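Local coordinates for uncharacterized protein DUF849 (Burkholderia xenovorans LB400, PDB 3E02) that probably cleaves beta-keto acids such as 3-keto-5-aminohexanoate with the help of a zinc ion bound in a TIM-barrel enzyme, at residues A[129-133]-A[134-138]; A[189-192]-A[193-197]; A[277-280]-A[281-285]; A[67-70]-A[71-75]; A[93-96]-A[97-100]. One frame throughout, in Å; residues are numbered along the deposited sequence. Where two conformers were deposited one is given.

In the fold
All five contacts are local, each within one continuous run of chain, and all are partly buried. Contacts 3 and 5 lie along helices flanking the barrel, and contact 4 joins two short helices next to the zinc-bearing strand 48-54; in contacts 3 and 4 half of the touching residues are buried. Contact 2 leads from a loop into barrel strand 195-201, whereas contact 1, mostly exposed, sits farthest out, about 25 Å between its centre and the chain's. Aromatic and aliphatic groups carry contacts 2 and 4, while contacts 1 and 5 use a glutamate to grip a backbone N-H near a helix start. Contact 3 pairs an aliphatic inner side with an arginine-rich outer side that reaches a second subunit.

Contact 1: A[129-133]-A[134-138]; sequences DTFKF and DWERP. With EDO (1,2-ethanediol), chain E.
F131 meets R137 and E136 through different parts of its ring. The rim atom CE1 points into the middle of one face of the R137 guanidinium, 3.5 Å from CZ, and the two planes stand 81° apart. R137 CB already lies over one face of the F131 ring, 4.0 Å above it and offset toward the rim, and the bend of the arginine chain at chi3 (-76°) brings the guanidinium round to CE1. On another side of the ring, CD2 touches E136 CB at 3.5 Å. A 1,2-ethanediol, probably from the crystallisation liquor, bridges the segments: its O1 accepts from F131 N at 2.9 Å and its O2 from R137 NE, also at 2.9 Å.

E136 turns its carboxylate back to the preceding loop. OE2 accepts from F133 N at 2.9 Å, met nearly along the C-O axis, and also binds T22 OG1, while OE1 binds T20. A glutamate suits this place because its length lets it reach a backbone N-H three residues earlier. F133 and W135 run side by side with near-parallel rings (16°) slid so far apart that they barely overlap; contact comes instead from F133 CB on W135 CD1, 3.5 Å away. The indole NE1 is held by N58 O. In this barrel-family fold the loop leading into helix 136-142 is thus tied by one carboxylate to the N-H of F133 and to two threonines.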
# COMPACT_ATOMS: atom_id res chain seq x y z
N ASP A 129 14.29 34.48 16.61
CA ASP A 129 13.85 35.86 16.84
C ASP A 129 14.80 36.87 16.22
O ASP A 129 14.43 38.02 16.01
CB ASP A 129 13.73 36.13 18.35
CG ASP A 129 12.75 35.17 19.05
OD1 ASP A 129 11.70 34.84 18.46
OD2 ASP A 129 13.05 34.77 20.19
N THR A 130 16.05 36.46 15.99
CA THR A 130 17.08 37.32 15.37
C THR A 130 17.89 36.50 14.36
O THR A 130 17.99 35.27 14.50
CB THR A 130 18.07 37.94 16.39
OG1 THR A 130 18.89 36.91 16.96
CG2 THR A 130 17.34 38.68 17.50
N PHE A 131 18.46 37.19 13.38
CA PHE A 131 19.26 36.59 12.31
C PHE A 131 20.60 37.29 12.20
O PHE A 131 20.67 38.51 12.32
CB PHE A 131 18.51 36.62 10.99
CG PHE A 131 17.46 35.57 10.88
CD1 PHE A 131 16.15 35.80 11.34
CD2 PHE A 131 17.77 34.33 10.34
CE1 PHE A 131 15.19 34.78 11.24
CE2 PHE A 131 16.81 33.33 10.24
CZ PHE A 131 15.53 33.56 10.69
N LYS A 132 21.64 36.50 11.93
CA LYS A 132 23.01 37.01 11.83
C LYS A 132 23.22 37.92 10.62
O LYS A 132 23.90 38.95 10.74
CB LYS A 132 24.02 35.84 11.81
CG LYS A 132 25.49 36.26 11.91
CD LYS A 132 26.39 35.05 12.02
CE LYS A 132 27.85 35.47 12.09
NZ LYS A 132 28.69 34.24 12.19
N PHE A 133 22.66 37.54 9.48
CA PHE A 133 22.81 38.27 8.21
C PHE A 133 21.46 38.71 7.64
O PHE A 133 20.46 38.00 7.80
CB PHE A 133 23.56 37.42 7.18
CG PHE A 133 24.91 36.94 7.65
CD1 PHE A 133 25.98 37.83 7.72
CD2 PHE A 133 25.11 35.60 8.00
CE1 PHE A 133 27.24 37.39 8.14
CE2 PHE A 133 26.38 35.15 8.42
CZ PHE A 133 27.44 36.05 8.50
N ASP A 134 21.48 39.86 6.96
CA ASP A 134 20.29 40.49 6.38
C ASP A 134 19.55 39.65 5.36
O ASP A 134 18.35 39.80 5.24
CB ASP A 134 20.63 41.82 5.67
CG ASP A 134 21.04 42.91 6.60
OD1 ASP A 134 20.87 42.77 7.84
OD2 ASP A 134 21.53 43.93 6.08
N TRP A 135 20.28 38.83 4.61
CA TRP A 135 19.67 37.99 3.57
C TRP A 135 18.83 36.82 4.04
O TRP A 135 17.98 36.34 3.28
CB TRP A 135 20.75 37.44 2.61
CG TRP A 135 21.65 36.41 3.21
CD1 TRP A 135 22.83 36.63 3.83
CD2 TRP A 135 21.44 34.99 3.24
NE1 TRP A 135 23.37 35.46 4.25
CE2 TRP A 135 22.55 34.43 3.91
CE3 TRP A 135 20.43 34.14 2.77
CZ2 TRP A 135 22.67 33.06 4.12
CZ3 TRP A 135 20.55 32.78 2.97
CH2 TRP A 135 21.67 32.24 3.64
N GLU A 136 19.02 36.37 5.28
CA GLU A 136 18.42 35.12 5.76
C GLU A 136 16.92 35.14 5.91
O GLU A 136 16.23 34.29 5.34
CB GLU A 136 19.08 34.65 7.07
CG GLU A 136 20.57 34.42 6.98
CD GLU A 136 21.13 34.01 8.32
OE1 GLU A 136 20.95 32.85 8.70
OE2 GLU A 136 21.72 34.85 9.00
N ARG A 137 16.38 36.12 6.64
CA ARG A 137 14.92 36.17 6.82
C ARG A 137 14.15 36.36 5.49
O ARG A 137 13.19 35.62 5.25
CB ARG A 137 14.49 37.18 7.88
CG ARG A 137 13.07 36.93 8.38
CD ARG A 137 12.51 38.04 9.26
NE ARG A 137 13.01 38.07 10.64
CZ ARG A 137 12.72 37.17 11.59
NH1 ARG A 137 11.94 36.11 11.36
NH2 ARG A 137 13.23 37.33 12.82
N PRO A 138 14.55 37.33 4.63
CA PRO A 138 13.89 37.49 3.32
C PRO A 138 13.96 36.25 2.43
O PRO A 138 12.99 35.94 1.74
CB PRO A 138 14.63 38.67 2.69
CG PRO A 138 15.24 39.38 3.80
CD PRO A 138 15.57 38.38 4.83
C1 EDO E . 17.13 40.49 12.62
O1 EDO E . 17.98 40.00 13.65
C2 EDO E . 15.89 39.60 12.56
O2 EDO E . 15.35 39.69 11.24
O HOH W 1 20.63 40.50 10.39
O HOH W 2 17.76 38.17 8.06

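Contact 2: A[189-192]-A[193-197]; sequences KLVE and PPFFL
This is a local, largely apolar contact in the loop between helix 176-187 and barrel strand 195-201: F195, at the start of the strand, folds its ring back against V191 and the peptide that joins E192 to P193. No hydrogen bond connects the two segments directly. Atom CE1 of the phenyl ring does most of the touching, lying 3.4 Å from E192 C. V191 O comes to the edge of the ring, near its plane, and V191 CG2 meets CE1 at 3.9 Å. P193 CA lies 3.7 Å above one face, offset toward the rim. The first torsion of F195, -48°, places the ring beside its own backbone N and so swings it back along the chain rather than forward into the strand.

P194 follows a cis peptide bond, a geometry that proline tolerates far better than other residues, and this puts a bend in an otherwise extended chain; it is the F195 ring that reaches back. One water sits 2.8 Å from E192 O and 3.3 Å from P194 O. E192 bends at chi2 (-69°) and lays its OE1 3.6 Å from P193 CD; an acid is at home here because the residue is exposed. K189, with positive phi, closes the helix in a Schellman motif before the loop begins.

V191 and F195 both pack on V186 of helix 176-187 and on F171 of strand 168-173, filling the layer between helix and barrel, while the backbone of F195 bonds to D228 and Y230 and so joins the strand to its neighbour 229-235.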
# COMPACT_ATOMS: atom_id res chain seq x y z
N LYS A 189 14.72 7.46 -23.99
CA LYS A 189 16.15 7.14 -23.97
C LYS A 189 17.10 8.34 -23.83
O LYS A 189 18.24 8.30 -24.31
CB LYS A 189 16.48 6.22 -25.16
CG LYS A 189 15.81 4.85 -25.01
CD LYS A 189 15.87 4.01 -26.27
CE LYS A 189 15.52 2.55 -25.97
NZ LYS A 189 14.27 2.38 -25.15
N LEU A 190 16.65 9.40 -23.15
CA LEU A 190 17.49 10.57 -22.88
C LEU A 190 18.47 10.31 -21.73
O LEU A 190 19.46 11.04 -21.58
CB LEU A 190 16.66 11.83 -22.67
CG LEU A 190 15.71 12.20 -23.83
CD1 LEU A 190 15.19 13.62 -23.64
CD2 LEU A 190 16.38 12.09 -25.21
N VAL A 191 18.17 9.29 -20.92
CA VAL A 191 19.05 8.79 -19.86
C VAL A 191 19.05 7.25 -19.97
O VAL A 191 18.04 6.65 -20.37
CB VAL A 191 18.63 9.29 -18.47
CG1 VAL A 191 18.92 10.78 -18.35
CG2 VAL A 191 17.16 8.96 -18.17
N GLU A 192 20.19 6.64 -19.65
CA GLU A 192 20.39 5.19 -19.70
C GLU A 192 20.51 4.60 -18.31
O GLU A 192 20.94 5.28 -17.39
CB GLU A 192 21.68 4.85 -20.47
CG GLU A 192 21.70 5.27 -21.94
CD GLU A 192 20.76 4.48 -22.86
OE1 GLU A 192 20.18 3.44 -22.44
OE2 GLU A 192 20.61 4.90 -24.03
N PRO A 193 20.13 3.32 -18.13
CA PRO A 193 20.30 2.70 -16.82
C PRO A 193 21.79 2.53 -16.44
O PRO A 193 22.65 2.59 -17.33
CB PRO A 193 19.60 1.35 -16.95
CG PRO A 193 19.43 1.10 -18.36
CD PRO A 193 19.49 2.40 -19.09
N PRO A 194 22.10 2.36 -15.14
CA PRO A 194 21.20 2.35 -13.99
C PRO A 194 20.74 3.75 -13.60
O PRO A 194 21.51 4.72 -13.75
CB PRO A 194 22.08 1.76 -12.88
CG PRO A 194 23.42 2.20 -13.23
CD PRO A 194 23.50 2.16 -14.72
N PHE A 195 19.52 3.86 -13.09
CA PHE A 195 18.97 5.14 -12.66
C PHE A 195 19.13 5.22 -11.17
O PHE A 195 18.63 4.37 -10.45
CB PHE A 195 17.49 5.27 -13.03
CG PHE A 195 17.21 4.91 -14.45
CD1 PHE A 195 17.77 5.65 -15.49
CD2 PHE A 195 16.44 3.78 -14.77
CE1 PHE A 195 17.55 5.31 -16.83
CE2 PHE A 195 16.21 3.42 -16.11
CZ PHE A 195 16.77 4.19 -17.14
N PHE A 196 19.84 6.24 -10.69
CA PHE A 196 20.04 6.44 -9.26
C PHE A 196 18.92 7.39 -8.82
O PHE A 196 19.02 8.60 -9.06
CB PHE A 196 21.44 6.98 -8.99
CG PHE A 196 21.82 6.98 -7.54
CD1 PHE A 196 22.02 5.78 -6.87
CD2 PHE A 196 21.98 8.17 -6.84
CE1 PHE A 196 22.36 5.76 -5.52
CE2 PHE A 196 22.33 8.15 -5.48
CZ PHE A 196 22.52 6.95 -4.83
N LEU A 197 17.85 6.80 -8.25
CA LEU A 197 16.66 7.52 -7.80
C LEU A 197 16.78 7.92 -6.34
O LEU A 197 16.84 7.04 -5.47
CB LEU A 197 15.39 6.65 -7.91
CG LEU A 197 14.92 6.05 -9.21
CD1 LEU A 197 13.56 5.40 -9.01
CD2 LEU A 197 14.84 7.12 -10.25
O HOH W 3 20.85 7.39 -15.56

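Contact 3: A[277-280]-A[281-285]; sequences VRKI and RRIIE. With EDO (1,2-ethanediol), chain L.
The guanidinium of R282 has R278 O and K279 CA over one face, the latter 3.6 Å above the plane and offset toward the rim, while O2 of a 1,2-ethanediol, probably from the crystallisation liquor, lies at its edge. Weak bonds to O2 come from NH1 at 3.3 Å and from NH2. The diol's O1 lies at the edge of the R278 guanidinium and takes a weak bond from NH2. A bend at chi3 (-57°) curls R282 back onto the helix; R278 bends toward the diol.

On the inner side the contact is aliphatic. I280 sends CG1 anti to its N (chi1 -167°), so that CG1 reaches I284 CD1 at 4.1 Å and CD1 reaches I283 CB at the same distance. Branched apolar chains suit these positions: I280 and I283 pack on helix 240-249, I280 also on strand 253-256, and I284 on I8, L289 and I291. Regular helical bonds run beneath.

R281 is extended and makes a salt bridge from NE to E285 OE2 at 3.1 Å, while its NH1 binds A44 O. K279 NZ binds S264 O. E285 and, for R282, the E286 carboxylate of a second subunit probably offset the positive charge; bonds from R282 and K279 to that E286 tie this face to the neighbouring subunit.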
# COMPACT_ATOMS: atom_id res chain seq x y z
N VAL A 277 27.29 10.56 9.30
CA VAL A 277 27.83 9.45 8.50
C VAL A 277 28.18 8.29 9.45
O VAL A 277 27.77 7.14 9.21
CB VAL A 277 29.06 9.88 7.64
CG1 VAL A 277 29.69 8.66 6.89
CG2 VAL A 277 28.66 10.97 6.64
N ARG A 278 28.86 8.60 10.55
CA ARG A 278 29.20 7.58 11.55
C ARG A 278 27.96 6.89 12.10
O ARG A 278 27.94 5.64 12.20
CB ARG A 278 30.05 8.14 12.70
CG ARG A 278 31.50 8.40 12.30
CD ARG A 278 32.39 8.56 13.48
NE ARG A 278 32.09 9.75 14.27
CZ ARG A 278 32.52 10.99 13.99
NH1 ARG A 278 33.29 11.27 12.95
NH2 ARG A 278 32.17 11.99 14.80
N LYS A 279 26.91 7.67 12.39
CA LYS A 279 25.67 7.10 12.93
C LYS A 279 24.98 6.13 11.98
O LYS A 279 24.65 5.01 12.39
CB LYS A 279 24.68 8.19 13.40
CG LYS A 279 23.34 7.61 13.88
CD LYS A 279 22.45 8.62 14.56
CE LYS A 279 22.88 8.92 15.96
NZ LYS A 279 21.85 9.67 16.74
N ILE A 280 24.75 6.55 10.74
CA ILE A 280 24.08 5.66 9.78
C ILE A 280 24.92 4.42 9.50
O ILE A 280 24.37 3.32 9.38
CB ILE A 280 23.59 6.38 8.48
CG1 ILE A 280 22.63 5.45 7.69
CG2 ILE A 280 24.77 6.91 7.65
CD1 ILE A 280 21.43 4.87 8.54
N ARG A 281 26.25 4.57 9.49
CA ARG A 281 27.14 3.42 9.33
C ARG A 281 27.01 2.45 10.51
O ARG A 281 27.00 1.24 10.28
CB ARG A 281 28.58 3.86 9.15
CG ARG A 281 29.50 2.69 8.88
CD ARG A 281 30.86 3.17 8.55
NE ARG A 281 31.72 2.05 8.13
CZ ARG A 281 32.98 2.18 7.72
NH1 ARG A 281 33.57 3.37 7.68
NH2 ARG A 281 33.66 1.09 7.36
N ARG A 282 26.92 2.96 11.74
CA ARG A 282 26.70 2.08 12.91
C ARG A 282 25.37 1.30 12.79
O ARG A 282 25.36 0.09 13.00
CB ARG A 282 26.75 2.83 14.23
CG ARG A 282 28.16 3.30 14.61
CD ARG A 282 28.23 3.73 16.04
NE ARG A 282 27.27 4.78 16.36
CZ ARG A 282 27.45 6.09 16.16
NH1 ARG A 282 28.57 6.58 15.66
NH2 ARG A 282 26.47 6.92 16.51
N ILE A 283 24.30 1.99 12.41
CA ILE A 283 22.97 1.38 12.22
C ILE A 283 23.05 0.26 11.16
O ILE A 283 22.59 -0.86 11.40
CB ILE A 283 21.89 2.44 11.85
CG1 ILE A 283 21.62 3.41 13.01
CG2 ILE A 283 20.60 1.74 11.47
CD1 ILE A 283 20.76 4.66 12.65
N ILE A 284 23.63 0.59 10.00
CA ILE A 284 23.89 -0.36 8.90
C ILE A 284 24.61 -1.62 9.40
O ILE A 284 24.19 -2.76 9.10
CB ILE A 284 24.69 0.35 7.74
CG1 ILE A 284 23.75 1.28 6.97
CG2 ILE A 284 25.36 -0.65 6.75
CD1 ILE A 284 24.48 2.22 5.99
N GLU A 285 25.65 -1.41 10.19
CA GLU A 285 26.44 -2.51 10.74
C GLU A 285 25.65 -3.34 11.74
O GLU A 285 25.76 -4.57 11.72
CB GLU A 285 27.76 -1.99 11.31
CG GLU A 285 28.69 -1.53 10.17
CD GLU A 285 29.94 -0.78 10.63
OE1 GLU A 285 30.15 -0.58 11.85
OE2 GLU A 285 30.71 -0.38 9.72
C1 EDO L . 29.48 10.32 17.36
O1 EDO L . 30.44 11.39 17.55
C2 EDO L . 29.37 9.99 15.87
O2 EDO L . 28.04 9.81 15.37

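Contact 4: A[67-70]-A[71-75]; sequences LFMR and FLPQL
F68 and F71 run side by side and point the same way, yet their rings are turned 50° against each other, neither stacked nor edge to face. Their centroids are 5.1 Å apart, and the closest touch is F68 CD2 on F71 CZ at 3.4 Å. F71 takes an uncommon first torsion (58°), with CG between its backbone N and carbonyl carbon, and this folds the ring back under the preceding turn. F68 CA consequently lies over the ring face in a CH-pi contact, 4.0 Å from the centroid, and L67 O approaches CD2 at 3.3 Å. Large flat side chains suit the junction because one ring can cover both backbone and side chain.

The backbone bends around F68 O, which accepts two bonds. L72 N comes almost straight onto the oxygen at 2.8 Å, whereas F71 N, at 3.0 Å, comes from well above the carbonyl plane. L72 turns CD1 onto F68 CB at 3.9 Å, and the selenomethionine M69 brushes the same methyl with CE. P73 packs its CD on M69 O; in the first turn of a helix a proline has little need of the N-H it lacks.

F68 and L72 face strands 48-54 and 82-85 while F71 packs on helix 31-44, and F68 lies about 5 Å from the side chain of the zinc ligand H52. The whole is a junction between helices 65-68 and 72-78, with F71 at the N-cap position of the latter, on the outer layer of a TIM barrel.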
# COMPACT_ATOMS: atom_id res chain seq x y z
N LEU A 67 33.86 29.51 -6.90
CA LEU A 67 33.77 29.02 -5.52
C LEU A 67 33.91 27.50 -5.49
O LEU A 67 34.60 26.97 -4.63
CB LEU A 67 32.47 29.44 -4.82
CG LEU A 67 32.38 30.90 -4.40
CD1 LEU A 67 30.99 31.21 -3.87
CD2 LEU A 67 33.46 31.22 -3.35
N PHE A 68 33.24 26.82 -6.43
CA PHE A 68 33.40 25.36 -6.58
C PHE A 68 34.85 24.96 -6.84
O PHE A 68 35.34 24.00 -6.25
CB PHE A 68 32.48 24.80 -7.67
CG PHE A 68 31.06 24.63 -7.23
CD1 PHE A 68 30.16 25.68 -7.32
CD2 PHE A 68 30.61 23.41 -6.73
CE1 PHE A 68 28.82 25.53 -6.91
CE2 PHE A 68 29.29 23.24 -6.32
CZ PHE A 68 28.39 24.30 -6.41
N MSE A 69 35.56 25.73 -7.67
CA MSE A 69 36.99 25.47 -7.94
C MSE A 69 37.92 25.71 -6.74
O MSE A 69 39.09 25.33 -6.81
CB MSE A 69 37.48 26.21 -9.19
CG MSE A 69 36.78 25.72 -10.45
SE MSE A 69 36.92 23.76 -10.69
CE MSE A 69 35.40 23.56 -11.80
N ARG A 70 37.40 26.33 -5.67
CA ARG A 70 38.14 26.50 -4.41
C ARG A 70 37.96 25.30 -3.45
O ARG A 70 38.61 25.27 -2.41
CB ARG A 70 37.80 27.83 -3.75
CG ARG A 70 38.36 29.02 -4.53
CD ARG A 70 37.71 30.35 -4.17
NE ARG A 70 37.81 30.68 -2.75
CZ ARG A 70 37.30 31.77 -2.17
NH1 ARG A 70 36.62 32.67 -2.88
NH2 ARG A 70 37.45 31.94 -0.86
N PHE A 71 37.07 24.36 -3.78
CA PHE A 71 36.96 23.10 -3.02
C PHE A 71 37.02 21.78 -3.82
O PHE A 71 37.45 20.77 -3.26
CB PHE A 71 35.78 23.10 -2.02
CG PHE A 71 34.42 23.35 -2.61
CD1 PHE A 71 33.69 22.31 -3.21
CD2 PHE A 71 33.79 24.59 -2.46
CE1 PHE A 71 32.39 22.52 -3.70
CE2 PHE A 71 32.48 24.81 -2.93
CZ PHE A 71 31.78 23.78 -3.56
N LEU A 72 36.61 21.78 -5.10
CA LEU A 72 36.64 20.54 -5.90
C LEU A 72 38.04 19.91 -6.08
O LEU A 72 38.21 18.73 -5.73
CB LEU A 72 35.90 20.70 -7.25
CG LEU A 72 34.38 20.90 -7.18
CD1 LEU A 72 33.81 21.19 -8.56
CD2 LEU A 72 33.67 19.71 -6.54
N PRO A 73 39.04 20.68 -6.59
CA PRO A 73 40.40 20.11 -6.69
C PRO A 73 40.95 19.62 -5.34
O PRO A 73 41.58 18.57 -5.28
CB PRO A 73 41.26 21.28 -7.21
CG PRO A 73 40.34 22.30 -7.66
CD PRO A 73 39.00 22.07 -7.08
N GLN A 74 40.65 20.36 -4.27
CA GLN A 74 41.13 20.05 -2.92
C GLN A 74 40.51 18.75 -2.43
O GLN A 74 41.20 17.91 -1.85
CB GLN A 74 40.83 21.18 -1.94
CG GLN A 74 41.53 22.53 -2.21
CD GLN A 74 40.99 23.33 -3.38
OE1 GLN A 74 39.97 22.98 -3.98
NE2 GLN A 74 41.68 24.40 -3.74
N LEU A 75 39.20 18.57 -2.65
CA LEU A 75 38.52 17.32 -2.29
C LEU A 75 39.07 16.15 -3.09
O LEU A 75 39.34 15.09 -2.51
CB LEU A 75 37.00 17.42 -2.46
CG LEU A 75 36.26 18.20 -1.37
CD1 LEU A 75 34.81 18.50 -1.79
CD2 LEU A 75 36.31 17.43 -0.05

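Contact 5: A[93-96]-A[97-100]; sequences MSLD and ERLA
S94 and E97 grip each other closely at the start of the helix. E97 OE2 accepts from S94 N at 3.1 Å (177°), met from above the carboxylate plane, and from S94 OG at 3.2 Å on its anti side; both donors come from the same face. The extended glutamate crosses the selenomethionine M93 at about a right angle, with OE1 3.4 Å from CG.

R98 fills the buried side. Its CG presses on S94 O at 3.1 Å, and its guanidinium is bound by T87 O, S149 O and N150 OD1, with a water at the edge linking NH1 to M93 O. An arginine suits this pocket because it can satisfy several carbonyls at once. L95 CD1 sits 4.3 Å above the middle of the guanidinium, and L95 CG meets L99 CD1 at 4.0 Å, both leucines packing on helix 152-163.

The exposed side, with S94, D96 and E97, is held more loosely. The serine keeps OG between N and the carbonyl carbon (chi1 60°), where it takes a weak bond from E97 N at 3.4 Å. A100 N bonds weakly to the backbone O of D96; the D96 carboxylate makes a salt bridge with R157. The S94-E97 pair is a capping box, opening helix 95-105 of a beta-alpha-beta unit in the barrel.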
# COMPACT_ATOMS: atom_id res chain seq x y z
N MSE A 93 17.49 31.03 -8.07
CA MSE A 93 18.46 31.13 -9.18
C MSE A 93 17.85 30.67 -10.49
O MSE A 93 16.98 29.80 -10.50
CB MSE A 93 19.70 30.29 -8.91
CG MSE A 93 20.48 30.76 -7.72
SE MSE A 93 22.05 29.67 -7.46
CE MSE A 93 22.72 30.55 -5.81
N SER A 94 18.33 31.24 -11.60
CA SER A 94 17.88 30.86 -12.94
C SER A 94 18.55 29.55 -13.34
O SER A 94 19.52 29.13 -12.70
CB SER A 94 18.26 31.94 -13.93
OG SER A 94 19.67 32.11 -13.96
N LEU A 95 18.07 28.92 -14.41
CA LEU A 95 18.66 27.65 -14.87
C LEU A 95 20.10 27.84 -15.35
O LEU A 95 20.92 26.94 -15.14
CB LEU A 95 17.80 26.95 -15.94
CG LEU A 95 18.20 25.50 -16.29
CD1 LEU A 95 18.14 24.56 -15.07
CD2 LEU A 95 17.34 24.95 -17.40
N ASP A 96 20.39 28.99 -15.98
CA ASP A 96 21.76 29.33 -16.44
C ASP A 96 22.72 29.31 -15.26
O ASP A 96 23.75 28.64 -15.32
CB ASP A 96 21.83 30.74 -17.07
CG ASP A 96 21.18 30.83 -18.46
OD1 ASP A 96 20.94 29.80 -19.12
OD2 ASP A 96 20.93 31.98 -18.90
N GLU A 97 22.36 30.04 -14.20
CA GLU A 97 23.16 30.05 -12.97
C GLU A 97 23.30 28.63 -12.40
O GLU A 97 24.37 28.20 -12.01
CB GLU A 97 22.51 30.88 -11.87
CG GLU A 97 22.39 32.36 -12.08
CD GLU A 97 21.57 32.96 -10.95
OE1 GLU A 97 22.06 32.92 -9.79
OE2 GLU A 97 20.44 33.45 -11.21
N ARG A 98 22.18 27.92 -12.35
CA ARG A 98 22.14 26.58 -11.77
C ARG A 98 23.01 25.53 -12.46
O ARG A 98 23.65 24.73 -11.76
CB ARG A 98 20.70 26.10 -11.67
CG ARG A 98 19.90 26.84 -10.60
CD ARG A 98 18.43 26.55 -10.77
NE ARG A 98 18.21 25.11 -10.65
CZ ARG A 98 17.06 24.47 -10.91
NH1 ARG A 98 15.99 25.13 -11.31
NH2 ARG A 98 17.00 23.16 -10.77
N LEU A 99 23.06 25.55 -13.79
CA LEU A 99 23.89 24.61 -14.56
C LEU A 99 25.38 24.98 -14.66
O LEU A 99 26.19 24.11 -14.97
CB LEU A 99 23.32 24.40 -15.99
CG LEU A 99 21.93 23.76 -16.14
CD1 LEU A 99 21.51 23.74 -17.62
CD2 LEU A 99 21.89 22.35 -15.53
N ALA A 100 25.74 26.23 -14.37
CA ALA A 100 27.14 26.71 -14.51
C ALA A 100 28.22 25.84 -13.84
O ALA A 100 29.19 25.49 -14.52
CB ALA A 100 27.27 28.17 -14.07
O HOH W 4 15.36 28.09 -11.72